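Local coordinates for protein MNMC2 (Aquifex aeolicus, PDB 3VYW) that methylates a modified wobble uridine of tRNA with S-adenosylmethionine, working without the oxidase domain to which such enzymes are usually fused, at residues E4-L7 / K8-E12; V20-E24 / E25-V29; L31-F34 / L35-Y39; E270-K273 / L274-P278. All blocks are in the same frame, centred on the assembly; numbering follows the deposited sequence.

Contacts 1, 2 and 3 lie in the two helices that open the chain, whereas contact 4 sits on helix 268-276, about 31 Å, 25 Å and 22 Å away from them between centres. Contacts 2 and 3 are the two ends of one helix, 24-37: the first a capped, water-bearing start at the surface, the second a partly buried finish held by an arginine-glutamate network. Contact 1, in helix 3-18, packs against both through leucines and is itself partly buried, regular helix with two tyrosines side by side. Contact 4, also partly buried, differs in its chemistry: an exposed guanidinium meets a methyl, while its buried glutamate is paired beyond the contact.

Contact 1 of 4, residues E4-L7 / K8-E12; sequences EEYL and KNYLE
Tyr-10 N donates to Tyr-6 O at 3.0 Å, and one residue further along Leu-11 N reaches Leu-7 O, also at 3.0 Å. With Lys-8 N bonded to Glu-4 O at 3.1 Å, these i to i+4 links mark regular alpha helix, the body of helix 3-18 at the amino end of the chain. A fourth link, Asn-9 N to Glu-5 O, stretches to 3.3 Å and is weak. The Asn-9 side chain folds back over the same carbonyl, its CG 3.5 Å from Glu-5 O, because CG stands beside its own backbone N (chi1 -82°).

Leu-7 and Leu-11 are buried, and they turn to helix 24-37, Leu-7 on Leu-35 and Leu-11 on Phe-27 and Leu-31, while Glu-4, Glu-5, Lys-8 and Asn-9 are exposed: the helix is amphipathic. Tyr-10 takes another direction, its side chain touching Leu-293, Glu-294 and Ile-297 of helix 292-303, with its OH in a weak hydrogen bond to Glu-291. The Tyr-10 side chain is about 14 Å from the bound S-adenosylmethionine, too far to touch it.

One turn apart, the two tyrosines run side by side in the same direction. Both extend CG opposite the backbone N (chi1 174° for Tyr-6), which carries the rings along the helix flank. They touch lightly: CE2 of Tyr-6 lies 4.1 Å from CD1 of Tyr-10, and that same CD1 has the Tyr-6 OH at 4.1 Å.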
# COMPACT_ATOMS: atom_id res chain seq x y z
N GLU A 4 -15.63 5.26 -19.74
CA GLU A 4 -15.05 4.64 -20.90
C GLU A 4 -14.61 5.69 -21.87
O GLU A 4 -13.57 5.62 -22.44
CB GLU A 4 -16.16 3.86 -21.56
CG GLU A 4 -15.77 2.68 -22.41
CD GLU A 4 -16.97 1.78 -22.71
OE1 GLU A 4 -17.09 0.70 -22.09
OE2 GLU A 4 -17.79 2.17 -23.56
N GLU A 5 -15.47 6.66 -22.09
CA GLU A 5 -15.20 7.75 -22.97
C GLU A 5 -14.07 8.59 -22.48
O GLU A 5 -13.23 8.95 -23.22
CB GLU A 5 -16.45 8.60 -23.05
CG GLU A 5 -16.78 9.19 -24.40
CD GLU A 5 -17.58 10.47 -24.27
OE1 GLU A 5 -18.23 10.67 -23.22
OE2 GLU A 5 -17.55 11.29 -25.21
N TYR A 6 -14.06 8.92 -21.22
CA TYR A 6 -12.99 9.72 -20.71
C TYR A 6 -11.66 9.01 -20.81
O TYR A 6 -10.68 9.61 -21.15
CB TYR A 6 -13.27 10.06 -19.27
CG TYR A 6 -12.16 10.76 -18.56
CD1 TYR A 6 -12.19 12.10 -18.40
CD2 TYR A 6 -11.11 10.09 -18.02
CE1 TYR A 6 -11.20 12.76 -17.76
CE2 TYR A 6 -10.11 10.74 -17.38
CZ TYR A 6 -10.18 12.09 -17.24
OH TYR A 6 -9.21 12.78 -16.61
N LEU A 7 -11.63 7.75 -20.46
CA LEU A 7 -10.42 6.97 -20.43
C LEU A 7 -9.78 6.76 -21.77
O LEU A 7 -8.58 6.74 -21.88
CB LEU A 7 -10.66 5.64 -19.74
CG LEU A 7 -10.86 5.67 -18.25
CD1 LEU A 7 -11.07 4.28 -17.77
CD2 LEU A 7 -9.72 6.31 -17.56
N LYS A 8 -10.59 6.53 -22.77
CA LYS A 8 -10.12 6.37 -24.11
C LYS A 8 -9.52 7.60 -24.68
O LYS A 8 -8.61 7.54 -25.44
CB LYS A 8 -11.21 5.88 -25.00
CG LYS A 8 -10.87 6.08 -26.43
CD LYS A 8 -11.53 5.04 -27.26
CE LYS A 8 -11.81 5.54 -28.63
NZ LYS A 8 -12.62 4.53 -29.32
N ASN A 9 -10.11 8.72 -24.35
CA ASN A 9 -9.59 9.99 -24.75
C ASN A 9 -8.27 10.21 -24.11
O ASN A 9 -7.38 10.73 -24.71
CB ASN A 9 -10.54 11.09 -24.33
CG ASN A 9 -11.68 11.27 -25.26
OD1 ASN A 9 -11.73 10.69 -26.32
ND2 ASN A 9 -12.61 12.09 -24.87
N TYR A 10 -8.18 9.86 -22.86
CA TYR A 10 -7.00 10.08 -22.09
C TYR A 10 -5.88 9.30 -22.67
O TYR A 10 -4.80 9.77 -22.78
CB TYR A 10 -7.27 9.64 -20.67
CG TYR A 10 -6.18 9.94 -19.72
CD1 TYR A 10 -6.30 10.95 -18.83
CD2 TYR A 10 -5.06 9.20 -19.70
CE1 TYR A 10 -5.31 11.23 -17.96
CE2 TYR A 10 -4.06 9.48 -18.83
CZ TYR A 10 -4.20 10.50 -17.97
OH TYR A 10 -3.24 10.79 -17.09
N LEU A 11 -6.16 8.06 -23.01
CA LEU A 11 -5.17 7.22 -23.60
C LEU A 11 -4.72 7.71 -24.93
O LEU A 11 -3.57 7.73 -25.22
CB LEU A 11 -5.73 5.83 -23.79
CG LEU A 11 -4.83 4.98 -24.63
CD1 LEU A 11 -3.61 4.61 -23.84
CD2 LEU A 11 -5.53 3.76 -25.11
N GLU A 12 -5.66 8.08 -25.77
CA GLU A 12 -5.32 8.55 -27.08
C GLU A 12 -4.51 9.79 -26.91
O GLU A 12 -3.56 10.01 -27.57
CB GLU A 12 -6.57 8.87 -27.85
CG GLU A 12 -7.13 7.70 -28.61
CD GLU A 12 -8.50 7.99 -29.16
OE1 GLU A 12 -8.90 7.32 -30.11
OE2 GLU A 12 -9.16 8.89 -28.65

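Contact 2 of 4, residues V20-E24 / E25-V29; sequences VSLTE and EEFNV
Hydrogen bonds from Thr-23 and Glu-26 to each other dominate this turn. Thr-23 N donates to Glu-26 OE1 at 2.9 Å, meeting it on the anti side and somewhat out of the carboxylate plane. In return Glu-26 N donates to Thr-23 OG1 at 3.2 Å; chi1 of 57° sets that hydroxyl between the backbone N and carbonyl carbon, facing the first turn. The hydroxyl also makes a weak bond to Glu-26 OE1. A lysine in place of Glu-26 would probably leave Thr-23 N without its acceptor and put a positive charge at the helix start.

Further round, Asn-28 ND2 makes a weak, bent bond to Glu-24 OE2 (3.3 Å), with the amide and carboxylate planes 75° apart. One water donates to both Glu-24 OE2 and Asn-28 OD1, bridging the pair on the surface.

The apolar part is small. Leu-22 CD1 lies at the edge of the Phe-27 ring and 4.3 Å from Phe-27 CB, while the ring itself packs on Leu-11 and Leu-15 of helix 3-18.

Reciprocal bonding between an N-cap threonine and the glutamate three residues on is a capping box, the signature of an alpha-helix start, here that of helix 24-37.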
# COMPACT_ATOMS: atom_id res chain seq x y z
N VAL A 20 4.42 7.58 -29.21
CA VAL A 20 4.54 6.18 -29.46
C VAL A 20 3.95 5.76 -30.78
O VAL A 20 3.01 6.33 -31.24
CB VAL A 20 3.79 5.41 -28.40
CG1 VAL A 20 4.25 3.97 -28.37
CG2 VAL A 20 3.96 6.06 -27.07
N SER A 21 4.49 4.72 -31.36
CA SER A 21 3.93 4.16 -32.55
C SER A 21 3.54 2.71 -32.30
O SER A 21 4.33 1.95 -31.80
CB SER A 21 4.95 4.31 -33.68
OG SER A 21 4.68 3.49 -34.78
N LEU A 22 2.31 2.34 -32.62
CA LEU A 22 1.84 0.98 -32.46
C LEU A 22 0.95 0.51 -33.58
O LEU A 22 0.45 1.29 -34.35
CB LEU A 22 1.11 0.81 -31.15
CG LEU A 22 0.08 1.85 -30.81
CD1 LEU A 22 -0.21 1.80 -29.34
CD2 LEU A 22 0.68 3.17 -31.17
N THR A 23 0.76 -0.79 -33.64
CA THR A 23 -0.20 -1.37 -34.53
C THR A 23 -1.59 -1.16 -34.02
O THR A 23 -1.79 -0.79 -32.91
CB THR A 23 0.06 -2.86 -34.81
OG1 THR A 23 0.09 -3.60 -33.61
CG2 THR A 23 1.35 -3.03 -35.46
N GLU A 24 -2.54 -1.37 -34.87
CA GLU A 24 -3.89 -1.27 -34.47
C GLU A 24 -4.20 -2.33 -33.45
O GLU A 24 -4.92 -2.08 -32.53
CB GLU A 24 -4.81 -1.36 -35.67
CG GLU A 24 -6.28 -1.36 -35.35
CD GLU A 24 -6.75 -0.02 -34.95
OE1 GLU A 24 -6.16 0.95 -35.37
OE2 GLU A 24 -7.71 0.08 -34.21
N GLU A 25 -3.71 -3.52 -33.65
CA GLU A 25 -3.94 -4.59 -32.71
C GLU A 25 -3.36 -4.21 -31.38
O GLU A 25 -3.93 -4.47 -30.38
CB GLU A 25 -3.33 -5.91 -33.08
CG GLU A 25 -3.95 -7.19 -32.54
CD GLU A 25 -5.36 -7.07 -31.93
OE1 GLU A 25 -5.98 -5.99 -31.91
OE2 GLU A 25 -5.88 -8.10 -31.48
N GLU A 26 -2.20 -3.65 -31.38
CA GLU A 26 -1.59 -3.18 -30.18
C GLU A 26 -2.40 -2.12 -29.52
O GLU A 26 -2.51 -2.11 -28.34
CB GLU A 26 -0.22 -2.63 -30.48
CG GLU A 26 0.88 -3.63 -30.31
CD GLU A 26 2.19 -3.15 -30.82
OE1 GLU A 26 2.22 -2.12 -31.48
OE2 GLU A 26 3.20 -3.78 -30.56
N PHE A 27 -2.92 -1.19 -30.30
CA PHE A 27 -3.74 -0.16 -29.73
C PHE A 27 -4.99 -0.71 -29.11
O PHE A 27 -5.40 -0.28 -28.07
CB PHE A 27 -4.12 0.88 -30.76
CG PHE A 27 -5.03 1.92 -30.22
CD1 PHE A 27 -4.54 2.99 -29.56
CD2 PHE A 27 -6.38 1.77 -30.32
CE1 PHE A 27 -5.37 3.92 -29.02
CE2 PHE A 27 -7.22 2.70 -29.79
CZ PHE A 27 -6.72 3.78 -29.14
N ASN A 28 -5.60 -1.66 -29.76
CA ASN A 28 -6.82 -2.22 -29.29
C ASN A 28 -6.63 -2.88 -27.97
O ASN A 28 -7.42 -2.74 -27.08
CB ASN A 28 -7.33 -3.24 -30.27
CG ASN A 28 -8.00 -2.63 -31.47
OD1 ASN A 28 -8.18 -3.29 -32.46
ND2 ASN A 28 -8.38 -1.39 -31.37
N VAL A 29 -5.58 -3.65 -27.86
CA VAL A 29 -5.26 -4.35 -26.66
C VAL A 29 -4.95 -3.47 -25.49
O VAL A 29 -5.42 -3.71 -24.42
CB VAL A 29 -4.12 -5.31 -26.89
CG1 VAL A 29 -3.60 -5.79 -25.58
CG2 VAL A 29 -4.59 -6.47 -27.70
O HOH W 1 -9.71 -2.21 -34.90

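Contact 3 of 4, residues L31-F34 / L35-Y39; sequences LREF and LRFAY
Two arginines grip Glu-33 OE2: Arg-32 NE at 3.1 Å, Arg-32 NH2 in a weaker bond, and Arg-36 NH2, also weak, at 3.4 Å. The other oxygen, Glu-33 OE1, receives Arg-36 NE at 2.9 Å on its syn side. This is a salt-bridge network at the carboxyl end of helix 24-37, combining i to i+1 and i to i+3 pairs. Arg-36 comes alongside the carboxylate, their planes only 14° apart, so NE and NH2 each find a different oxygen. Arg-32 approaches from the anti side of OE2, and its guanidinium stands 74° from that of Arg-36. The carboxylate between them probably offsets the closeness of these like charges.

Glu-33 reaches this place by bending at chi2 (-50°), which also sets OE1 3.6 Å from CE1 of Phe-37. Arg-36 CG lies over one face of that ring, offset toward its rim. Were Glu-33 an alanine, both guanidinium groups would probably lose their shared counter-charge and be free to swing apart.

The apolar side of the helix carries Leu-31 and Leu-35, with CD1 of the first 3.9 Å from CG of the second; both pack on helix 3-18, while Phe-34 lies on Leu-293, Leu-296 and Ile-297 of helix 292-303. From helix 3-18, Arg-3 NH2 bonds Leu-35 O and Ala-38 O where the helix gives out. Ala-38 is the first residue to leave helical geometry, yet its N still donates to Phe-34 O at 3.1 Å, and its CB rests 4.1 Å from Phe-34 CE1.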
# COMPACT_ATOMS: atom_id res chain seq x y z
N LEU A 31 -5.98 -0.45 -25.00
CA LEU A 31 -7.21 0.18 -24.59
C LEU A 31 -8.11 -0.76 -23.84
O LEU A 31 -8.69 -0.40 -22.87
CB LEU A 31 -7.95 0.76 -25.78
CG LEU A 31 -9.30 1.39 -25.52
CD1 LEU A 31 -9.22 2.59 -24.63
CD2 LEU A 31 -9.91 1.79 -26.82
N ARG A 32 -8.20 -1.98 -24.30
CA ARG A 32 -9.04 -2.92 -23.65
C ARG A 32 -8.62 -3.19 -22.23
O ARG A 32 -9.42 -3.18 -21.35
CB ARG A 32 -9.00 -4.19 -24.44
CG ARG A 32 -9.91 -5.24 -23.92
CD ARG A 32 -9.80 -6.47 -24.77
NE ARG A 32 -8.60 -7.21 -24.45
CZ ARG A 32 -7.83 -7.80 -25.35
NH1 ARG A 32 -8.13 -7.71 -26.62
NH2 ARG A 32 -6.77 -8.45 -24.97
N GLU A 33 -7.35 -3.43 -22.01
CA GLU A 33 -6.83 -3.56 -20.67
C GLU A 33 -6.89 -2.28 -19.84
O GLU A 33 -7.16 -2.33 -18.68
CB GLU A 33 -5.43 -4.17 -20.68
CG GLU A 33 -5.34 -5.48 -21.39
CD GLU A 33 -6.40 -6.48 -20.98
OE1 GLU A 33 -6.71 -6.59 -19.81
OE2 GLU A 33 -6.91 -7.17 -21.84
N PHE A 34 -6.65 -1.14 -20.43
CA PHE A 34 -6.71 0.09 -19.71
C PHE A 34 -8.11 0.31 -19.20
O PHE A 34 -8.30 0.70 -18.10
CB PHE A 34 -6.28 1.24 -20.62
CG PHE A 34 -6.15 2.55 -19.95
CD1 PHE A 34 -5.46 2.68 -18.78
CD2 PHE A 34 -6.69 3.68 -20.51
CE1 PHE A 34 -5.31 3.90 -18.18
CE2 PHE A 34 -6.54 4.90 -19.92
CZ PHE A 34 -5.86 5.01 -18.75
N LEU A 35 -9.09 0.03 -20.01
CA LEU A 35 -10.45 0.15 -19.60
C LEU A 35 -10.80 -0.80 -18.49
O LEU A 35 -11.48 -0.45 -17.57
CB LEU A 35 -11.35 -0.13 -20.77
CG LEU A 35 -11.34 0.91 -21.85
CD1 LEU A 35 -12.36 0.58 -22.89
CD2 LEU A 35 -11.59 2.27 -21.28
N ARG A 36 -10.37 -2.02 -18.60
CA ARG A 36 -10.55 -2.96 -17.53
C ARG A 36 -9.80 -2.73 -16.20
O ARG A 36 -10.34 -2.97 -15.17
CB ARG A 36 -10.45 -4.39 -18.05
CG ARG A 36 -9.41 -5.23 -17.41
CD ARG A 36 -9.69 -6.68 -17.57
NE ARG A 36 -9.43 -7.12 -18.90
CZ ARG A 36 -10.13 -8.05 -19.49
NH1 ARG A 36 -11.13 -8.62 -18.88
NH2 ARG A 36 -9.84 -8.38 -20.70
N PHE A 37 -8.57 -2.26 -16.23
CA PHE A 37 -7.79 -2.10 -15.02
C PHE A 37 -7.80 -0.77 -14.33
O PHE A 37 -7.42 -0.69 -13.22
CB PHE A 37 -6.34 -2.45 -15.27
CG PHE A 37 -6.12 -3.86 -15.59
CD1 PHE A 37 -5.20 -4.22 -16.50
CD2 PHE A 37 -6.85 -4.82 -15.00
CE1 PHE A 37 -5.01 -5.52 -16.82
CE2 PHE A 37 -6.66 -6.13 -15.30
CZ PHE A 37 -5.74 -6.48 -16.21
N ALA A 38 -8.20 0.28 -15.01
CA ALA A 38 -8.17 1.61 -14.44
C ALA A 38 -9.25 1.86 -13.45
O ALA A 38 -10.21 1.17 -13.40
CB ALA A 38 -8.18 2.66 -15.52
N TYR A 39 -9.07 2.87 -12.66
CA TYR A 39 -10.06 3.29 -11.70
C TYR A 39 -11.12 4.23 -12.27
O TYR A 39 -11.24 4.37 -13.46
CB TYR A 39 -9.42 3.84 -10.45
CG TYR A 39 -8.83 5.19 -10.58
CD1 TYR A 39 -8.34 5.83 -9.50
CD2 TYR A 39 -8.74 5.80 -11.78
CE1 TYR A 39 -7.79 7.06 -9.60
CE2 TYR A 39 -8.20 7.03 -11.89
CZ TYR A 39 -7.72 7.65 -10.79
OH TYR A 39 -7.18 8.88 -10.89

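Contact 4 of 4, residues E270-K273 / L274-P278; sequences EVRK and LVLSP
Leu-276 sets one methyl squarely over the guanidinium of Arg-272: CD1 stands above the centre of one face, 3.3 Å from CZ, with NH1 and NH2 of Arg-272 each 3.4 Å from the same carbon. The two side chains cross obliquely. Arg-272 runs out extended from CG to NE, CG lying opposite the backbone N (chi1 -178°), whereas Leu-276 keeps CG beside its own N (chi1 -66°), which holds that CG near Arg-272 O and directs CD1 to the guanidinium. The aliphatic part joins in, as Arg-272 CG is 3.7 Å from Leu-276 CD1.

Val-271 and Val-275 meet more lightly, CG1 of the first and CG2 of the second 4.4 Å apart. Leu-274 turns instead to Leu-229, Arg-232 and Leu-236 of helix 229-237, and Glu-270 OE2 pairs with Arg-232 in a salt bridge and with Ser-244 OG.

Helix 268-276 itself closes with Leu-276 N on Arg-272 O at 2.8 Å and Ser-277 N on Lys-273 O at 2.9 Å, Ser-277 being the first residue to leave helical geometry. Since a methyl meets the guanidinium face and not its N-H edge, the pairing covers apolar surface without spending any of the arginine's donors.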
# COMPACT_ATOMS: atom_id res chain seq x y z
N GLU A 270 4.01 -19.50 -7.13
CA GLU A 270 4.25 -18.10 -7.00
C GLU A 270 5.49 -17.66 -7.70
O GLU A 270 5.51 -16.65 -8.33
CB GLU A 270 4.33 -17.73 -5.55
CG GLU A 270 2.97 -17.54 -4.93
CD GLU A 270 3.02 -16.95 -3.55
OE1 GLU A 270 3.61 -17.56 -2.65
OE2 GLU A 270 2.45 -15.86 -3.35
N VAL A 271 6.53 -18.42 -7.53
CA VAL A 271 7.81 -18.19 -8.15
C VAL A 271 7.73 -18.34 -9.63
O VAL A 271 8.38 -17.66 -10.36
CB VAL A 271 8.82 -19.16 -7.56
CG1 VAL A 271 10.17 -18.91 -8.14
CG2 VAL A 271 8.87 -18.97 -6.08
N ARG A 272 6.95 -19.31 -10.03
CA ARG A 272 6.76 -19.64 -11.40
C ARG A 272 6.11 -18.53 -12.14
O ARG A 272 6.48 -18.22 -13.22
CB ARG A 272 5.91 -20.89 -11.46
CG ARG A 272 5.65 -21.39 -12.85
CD ARG A 272 5.14 -22.82 -12.88
NE ARG A 272 5.33 -23.36 -14.20
CZ ARG A 272 4.50 -23.15 -15.21
NH1 ARG A 272 3.41 -22.46 -15.04
NH2 ARG A 272 4.77 -23.64 -16.41
N LYS A 273 5.10 -17.95 -11.55
CA LYS A 273 4.39 -16.85 -12.12
C LYS A 273 5.28 -15.67 -12.21
O LYS A 273 5.23 -14.92 -13.14
CB LYS A 273 3.24 -16.50 -11.22
CG LYS A 273 1.92 -17.01 -11.65
CD LYS A 273 0.91 -16.53 -10.66
CE LYS A 273 0.56 -17.60 -9.67
NZ LYS A 273 -0.11 -17.05 -8.47
N LEU A 274 6.05 -15.48 -11.18
CA LEU A 274 6.96 -14.40 -11.12
C LEU A 274 8.03 -14.50 -12.17
O LEU A 274 8.40 -13.53 -12.77
CB LEU A 274 7.51 -14.35 -9.72
CG LEU A 274 8.14 -13.11 -9.16
CD1 LEU A 274 7.31 -11.88 -9.37
CD2 LEU A 274 8.44 -13.32 -7.72
N VAL A 275 8.54 -15.68 -12.38
CA VAL A 275 9.45 -15.91 -13.47
C VAL A 275 8.82 -15.82 -14.86
O VAL A 275 9.34 -15.19 -15.73
CB VAL A 275 10.15 -17.27 -13.30
CG1 VAL A 275 10.96 -17.59 -14.52
CG2 VAL A 275 11.05 -17.25 -12.11
N LEU A 276 7.73 -16.56 -15.04
CA LEU A 276 7.00 -16.66 -16.31
C LEU A 276 6.25 -15.43 -16.87
O LEU A 276 6.30 -15.17 -18.07
CB LEU A 276 6.04 -17.86 -16.27
CG LEU A 276 6.69 -19.24 -16.19
CD1 LEU A 276 5.65 -20.33 -16.40
CD2 LEU A 276 7.81 -19.36 -17.22
N SER A 277 5.54 -14.70 -16.00
CA SER A 277 4.60 -13.68 -16.45
C SER A 277 5.14 -12.46 -17.18
O SER A 277 6.16 -11.91 -16.84
CB SER A 277 3.76 -13.18 -15.30
OG SER A 277 2.47 -12.87 -15.70
N PRO A 278 4.39 -12.06 -18.18
CA PRO A 278 4.53 -10.82 -18.90
C PRO A 278 4.26 -9.65 -18.00
O PRO A 278 4.82 -8.62 -18.17
CB PRO A 278 3.47 -10.95 -19.96
CG PRO A 278 3.31 -12.38 -20.14
CD PRO A 278 3.42 -12.94 -18.80